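Local structure of NAD-dependent dehydrogenase (Rhizobium meliloti, 4Z0P) at residues T142-M146 with F190-T194; F216-R221 with S250-G254. The protein probably reduces glyoxylate and hydroxypyruvate with NADPH as hydride donor, as a member of the D-isomer specific 2-hydroxyacid dehydrogenase family. All coordinates share one frame; numbering follows the deposited sequence.

Interaction 1: residues T142-M146 with F190-T194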
loop_
_atom_site.group_PDB
_atom_site.type_symbol
_atom_site.label_atom_id
_atom_site.label_comp_id
_atom_site.label_asym_id
_atom_site.label_seq_id
_atom_site.Cartn_x
_atom_site.Cartn_y
_atom_site.Cartn_z
ATOM N N THR A 142 -11.105 7.830 -7.682
ATOM C CA THR A 142 -11.387 6.813 -8.692
ATOM C C THR A 142 -10.082 6.408 -9.363
ATOM O O THR A 142 -9.386 7.247 -9.970
ATOM C CB THR A 142 -12.400 7.308 -9.736
ATOM O OG1 THR A 142 -13.663 7.539 -9.084
ATOM C CG2 THR A 142 -12.598 6.253 -10.802
ATOM N N VAL A 143 -9.742 5.137 -9.219
ATOM C CA VAL A 143 -8.599 4.539 -9.932
ATOM C C VAL A 143 -9.142 3.919 -11.201
ATOM O O VAL A 143 -10.085 3.111 -11.161
ATOM C CB VAL A 143 -7.878 3.467 -9.102
ATOM C CG1 VAL A 143 -6.680 2.907 -9.872
ATOM C CG2 VAL A 143 -7.437 4.029 -7.748
ATOM N N GLY A 144 -8.558 4.298 -12.322
ATOM C CA GLY A 144 -8.970 3.772 -13.613
ATOM C C GLY A 144 -7.830 2.952 -14.174
ATOM O O GLY A 144 -6.740 3.482 -14.341
ATOM N N ILE A 145 -8.081 1.679 -14.472
ATOM C CA ILE A 145 -7.038 0.783 -14.954
ATOM C C ILE A 145 -7.240 0.499 -16.425
ATOM O O ILE A 145 -8.314 0.032 -16.822
ATOM C CB ILE A 145 -7.029 -0.544 -14.171
ATOM C CG1 ILE A 145 -6.769 -0.267 -12.681
ATOM C CG2 ILE A 145 -5.953 -1.471 -14.734
ATOM C CD1 ILE A 145 -7.104 -1.432 -11.793
ATOM N N MET A 146 -6.225 0.837 -17.235
ATOM C CA MET A 146 -6.192 0.480 -18.653
ATOM C C MET A 146 -5.448 -0.852 -18.797
ATOM O O MET A 146 -4.248 -0.940 -18.515
ATOM C CB MET A 146 -5.565 1.576 -19.491
ATOM C CG MET A 146 -6.463 2.795 -19.614
ATOM S SD MET A 146 -5.768 4.247 -20.396
ATOM C CE MET A 146 -5.538 3.681 -22.053
ATOM N N PHE A 190 -14.362 6.899 -19.658
ATOM C CA PHE A 190 -13.493 6.310 -18.641
ATOM C C PHE A 190 -12.431 7.296 -18.142
ATOM O O PHE A 190 -12.289 7.480 -16.938
ATOM C CB PHE A 190 -12.893 4.994 -19.178
ATOM C CG PHE A 190 -11.635 4.540 -18.485
ATOM C CD1 PHE A 190 -10.403 4.979 -18.924
ATOM C CD2 PHE A 190 -11.675 3.613 -17.449
ATOM C CE1 PHE A 190 -9.236 4.557 -18.291
ATOM C CE2 PHE A 190 -10.504 3.171 -16.838
ATOM C CZ PHE A 190 -9.286 3.652 -17.256
ATOM N N LEU A 191 -11.719 7.950 -19.053
ATOM C CA LEU A 191 -10.670 8.910 -18.661
ATOM C C LEU A 191 -11.240 10.058 -17.842
ATOM O O LEU A 191 -10.656 10.444 -16.829
ATOM C CB LEU A 191 -9.957 9.465 -19.895
ATOM C CG LEU A 191 -9.131 8.459 -20.691
ATOM C CD1 LEU A 191 -8.728 9.057 -22.030
ATOM C CD2 LEU A 191 -7.892 8.003 -19.921
ATOM N N GLY A 192 -12.392 10.591 -18.255
ATOM C CA GLY A 192 -12.990 11.728 -17.576
ATOM C C GLY A 192 -13.416 11.462 -16.143
ATOM O O GLY A 192 -13.572 12.399 -15.366
ATOM N N ARG A 193 -13.586 10.189 -15.787
ATOM C CA ARG A 193 -13.888 9.772 -14.415
ATOM C C ARG A 193 -12.652 9.418 -13.582
ATOM O O ARG A 193 -12.774 9.250 -12.371
ATOM C CB ARG A 193 -14.760 8.524 -14.433
ATOM C CG ARG A 193 -16.153 8.750 -14.958
ATOM C CD ARG A 193 -16.932 7.448 -14.888
ATOM N NE ARG A 193 -17.120 6.999 -13.512
ATOM C CZ ARG A 193 -17.653 5.831 -13.153
ATOM N NH1 ARG A 193 -18.035 4.943 -14.062
ATOM N NH2 ARG A 193 -17.798 5.536 -11.872
ATOM N N THR A 194 -11.480 9.326 -14.209
ATOM C CA THR A 194 -10.319 8.743 -13.578
ATOM C C THR A 194 -9.448 9.795 -12.917
ATOM O O THR A 194 -9.015 10.724 -13.565
ATOM C CB THR A 194 -9.499 7.935 -14.602
ATOM O OG1 THR A 194 -10.295 6.820 -15.016
ATOM C CG2 THR A 194 -8.194 7.432 -13.980
HETATM O O HOH W 1 -16.053 7.428 -10.395
#

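Interaction 2: residues F216-R221 with S250-G254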
loop_
_atom_site.group_PDB
_atom_site.type_symbol
_atom_site.label_atom_id
_atom_site.label_comp_id
_atom_site.label_asym_id
_atom_site.label_seq_id
_atom_site.Cartn_x
_atom_site.Cartn_y
_atom_site.Cartn_z
ATOM N N PHE A 216 -3.666 12.548 -21.098
ATOM C CA PHE A 216 -3.569 13.098 -19.733
ATOM C C PHE A 216 -4.529 14.286 -19.525
ATOM O O PHE A 216 -5.102 14.428 -18.433
ATOM C CB PHE A 216 -2.138 13.530 -19.405
ATOM C CG PHE A 216 -1.096 12.420 -19.535
ATOM C CD1 PHE A 216 -1.360 11.118 -19.093
ATOM C CD2 PHE A 216 0.135 12.679 -20.112
ATOM C CE1 PHE A 216 -0.412 10.111 -19.221
ATOM C CE2 PHE A 216 1.088 11.677 -20.245
ATOM C CZ PHE A 216 0.810 10.392 -19.824
ATOM N N ALA A 217 -4.712 15.098 -20.569
ATOM C CA ALA A 217 -5.664 16.218 -20.548
ATOM C C ALA A 217 -7.143 15.820 -20.402
ATOM O O ALA A 217 -7.963 16.658 -20.043
ATOM C CB ALA A 217 -5.478 17.082 -21.778
ATOM N N LYS A 218 -7.470 14.560 -20.697
ATOM C CA LYS A 218 -8.827 14.044 -20.548
ATOM C C LYS A 218 -9.107 13.426 -19.185
ATOM O O LYS A 218 -10.261 13.159 -18.866
ATOM C CB LYS A 218 -9.142 13.039 -21.656
ATOM C CG LYS A 218 -9.219 13.677 -23.034
ATOM C CD LYS A 218 -9.516 12.586 -24.061
ATOM C CE LYS A 218 -9.556 13.120 -25.487
ATOM N NZ LYS A 218 -8.221 13.028 -26.130
ATOM N N LEU A 219 -8.073 13.235 -18.367
ATOM C CA LEU A 219 -8.254 12.704 -17.009
ATOM C C LEU A 219 -9.000 13.685 -16.128
ATOM O O LEU A 219 -9.024 14.888 -16.390
ATOM C CB LEU A 219 -6.900 12.330 -16.412
ATOM C CG LEU A 219 -6.206 11.141 -17.090
ATOM C CD1 LEU A 219 -4.762 10.962 -16.599
ATOM C CD2 LEU A 219 -6.976 9.854 -16.827
ATOM N N SER A 220 -9.649 13.162 -15.101
ATOM C CA SER A 220 -10.429 14.001 -14.209
ATOM C C SER A 220 -9.604 15.035 -13.457
ATOM O O SER A 220 -8.518 14.729 -12.941
ATOM C CB SER A 220 -11.176 13.147 -13.184
ATOM O OG SER A 220 -12.079 13.990 -12.476
ATOM N N ARG A 221 -10.152 16.246 -13.371
ATOM C CA ARG A 221 -9.630 17.278 -12.447
ATOM C C ARG A 221 -10.560 17.497 -11.272
ATOM O O ARG A 221 -10.346 18.422 -10.502
ATOM C CB ARG A 221 -9.410 18.577 -13.188
ATOM C CG ARG A 221 -8.756 18.295 -14.540
ATOM C CD ARG A 221 -7.920 19.423 -15.050
ATOM N NE ARG A 221 -6.777 19.621 -14.175
ATOM C CZ ARG A 221 -5.590 19.018 -14.266
ATOM N NH1 ARG A 221 -4.666 19.375 -13.386
ATOM N NH2 ARG A 221 -5.292 18.112 -15.219
ATOM N N SER A 250 3.669 21.496 -15.920
ATOM C CA SER A 250 2.553 22.423 -15.998
ATOM C C SER A 250 1.505 22.169 -14.927
ATOM O O SER A 250 0.698 23.036 -14.665
ATOM C CB SER A 250 1.883 22.317 -17.361
ATOM O OG SER A 250 1.200 21.089 -17.478
ATOM N N GLY A 251 1.498 20.971 -14.347
ATOM C CA GLY A 251 0.509 20.595 -13.362
ATOM C C GLY A 251 -0.674 19.836 -13.930
ATOM O O GLY A 251 -1.565 19.450 -13.161
ATOM N N VAL A 252 -0.686 19.582 -15.237
ATOM C CA VAL A 252 -1.710 18.730 -15.862
ATOM C C VAL A 252 -1.688 17.344 -15.199
ATOM O O VAL A 252 -2.737 16.770 -14.927
ATOM C CB VAL A 252 -1.561 18.637 -17.389
ATOM C CG1 VAL A 252 -2.475 17.562 -17.955
ATOM C CG2 VAL A 252 -1.926 19.984 -18.031
ATOM N N LEU A 253 -0.489 16.832 -14.925
ATOM C CA LEU A 253 -0.322 15.685 -14.040
ATOM C C LEU A 253 0.208 16.156 -12.702
ATOM O O LEU A 253 1.165 16.926 -12.643
ATOM C CB LEU A 253 0.667 14.675 -14.613
ATOM C CG LEU A 253 0.200 13.855 -15.819
ATOM C CD1 LEU A 253 1.352 13.004 -16.341
ATOM C CD2 LEU A 253 -0.971 12.963 -15.439
ATOM N N GLY A 254 -0.415 15.686 -11.627
ATOM C CA GLY A 254 -0.012 16.068 -10.275
ATOM C C GLY A 254 1.144 15.224 -9.770
ATOM O O GLY A 254 1.858 15.615 -8.835
#

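Interaction 1: residues T142-M146 with F190-T194
Phe-190 lays the far end of its ring against the backbone of Gly-144 and Ile-145, a helix-on-strand contact within the Rossmann-type coenzyme domain: strand 142-146 is the first strand in sequence of the domain's parallel sheet and lies between strands 165-169 and 196-199, and helix 187-193 packs on it just before the chain enters strand 196-199. The ring atom CZ comes 3.5 Å from Gly-144 C, and the amide N of Ile-145 lies at the ring edge, near its plane. With CG anti to the backbone N (chi1 159°), the Phe-190 ring is swung off the helix onto the strand. Gly-144 permits this approach, because a CB there would clash with both Phe-190 CZ and Thr-194 OG1. Beyond the glycine, CG of Met-146 meets Phe-190 CE1 at 3.5 Å, and its sulfur makes an oblique Met-aromatic contact, SD standing 5.3 Å from the centroid of the Phe-190 ring. Met-146 SD also touches Leu-191 CD2.

Thr-194 supports the ring from one face: its OG1 sits 3.9 Å above the plane of the Phe-190 ring, over the centre, while CG2 reaches Gly-144 N. That hydroxyl donates to Phe-190 O at 2.8 Å, from above the carbonyl plane; Arg-193 N reaches the same oxygen from the opposite face. A valine here, with no hydroxyl to donate, is likely to leave Phe-190 O with Arg-193 N alone of these two donors and the helix end freer to move. Further out, Trp-169 also meets the Phe-190 ring, and Arg-193 is held by Glu-180 and Tyr-182 through NH1. At the Thr-142 end, Thr-142 CB lies 3.3 Å from Arg-193 O, and one water joins the two segments, lying 2.7 Å from Thr-142 OG1 and accepting from Arg-193 NH2.

Interaction 2: residues F216-R221 with S250-G254
Phe-216 and Leu-253 face each other across two irregular segments whose backbones stay apart, the closest CA atoms being those of Ala-217 and Val-252 at 6.6 Å; Phe-216 to Leu-219 form a type I beta turn, and Gly-251 leaves helix 241-250 with a positive phi. Side chains bridge the gap. Leu-253 places CD1 over one face of the Phe-216 ring, 4.0 Å from the centroid and 11° off the normal, a CH-pi contact. Its other methyl, CD2, lies near Phe-216 CD1 and extends to Leu-219 CD1, so both methyls meet Phe-216 and one also reaches Leu-219. Val-252 adds an apolar touch of CG1 on Phe-216 CB, and that methyl also approaches Arg-221 NH2.

The polar half belongs to Arg-221, whose guanidinium uses both terminal nitrogens on successive carbonyls. NH2 donates to Val-252 O at 2.9 Å, nearly straight at 168°, in the carbonyl plane and on a lone pair. The bond from NH1 to Gly-251 O is longer, 3.1 Å, and more bent at 141°, with the donor tilted from the carbonyl plane. A bend at chi3 turns the arginine chain so that these nitrogens meet the other segment. Two bonds to different acceptors restrict rotation of the guanidinium, and its positive charge would probably polarise both carbonyls.

Within the second segment, Ser-250 OG accepts from Val-252 N at 3.3 Å, an ST turn at the end of helix 241-250. Ile-244 of that helix also touches Phe-216, whose ring meets that of Phe-230. The contact thus joins two loops of the Rossmann-type domain, one preceding strand 229-232 and the other preceding strand 255-258, at the strand-entry end of its parallel sheet.

Overall arrangement
Interactions 1 and 2 follow one another along the chain, lie with centres 12 Å apart and meet directly. The backbone joins them through a probable hydrogen bond from Ser-220 N to Thr-194 O, 3.0 Å long, and their apolar portions meet where Leu-191 CD2 packs 3.7 Å from Leu-219 CD2. Together they link strand 142-146, helix 187-193 and the loops feeding strands 229-232 and 255-258 of the NAD-binding domain. Their relation to the coenzyme differs: the side chain of Met-146 in interaction 1 is about 7 Å from the bound NADPH, and that of Ile-145 about 4 Å from that of the NADPH-binding Met-148, whereas interaction 2 lies away from the known binding sites.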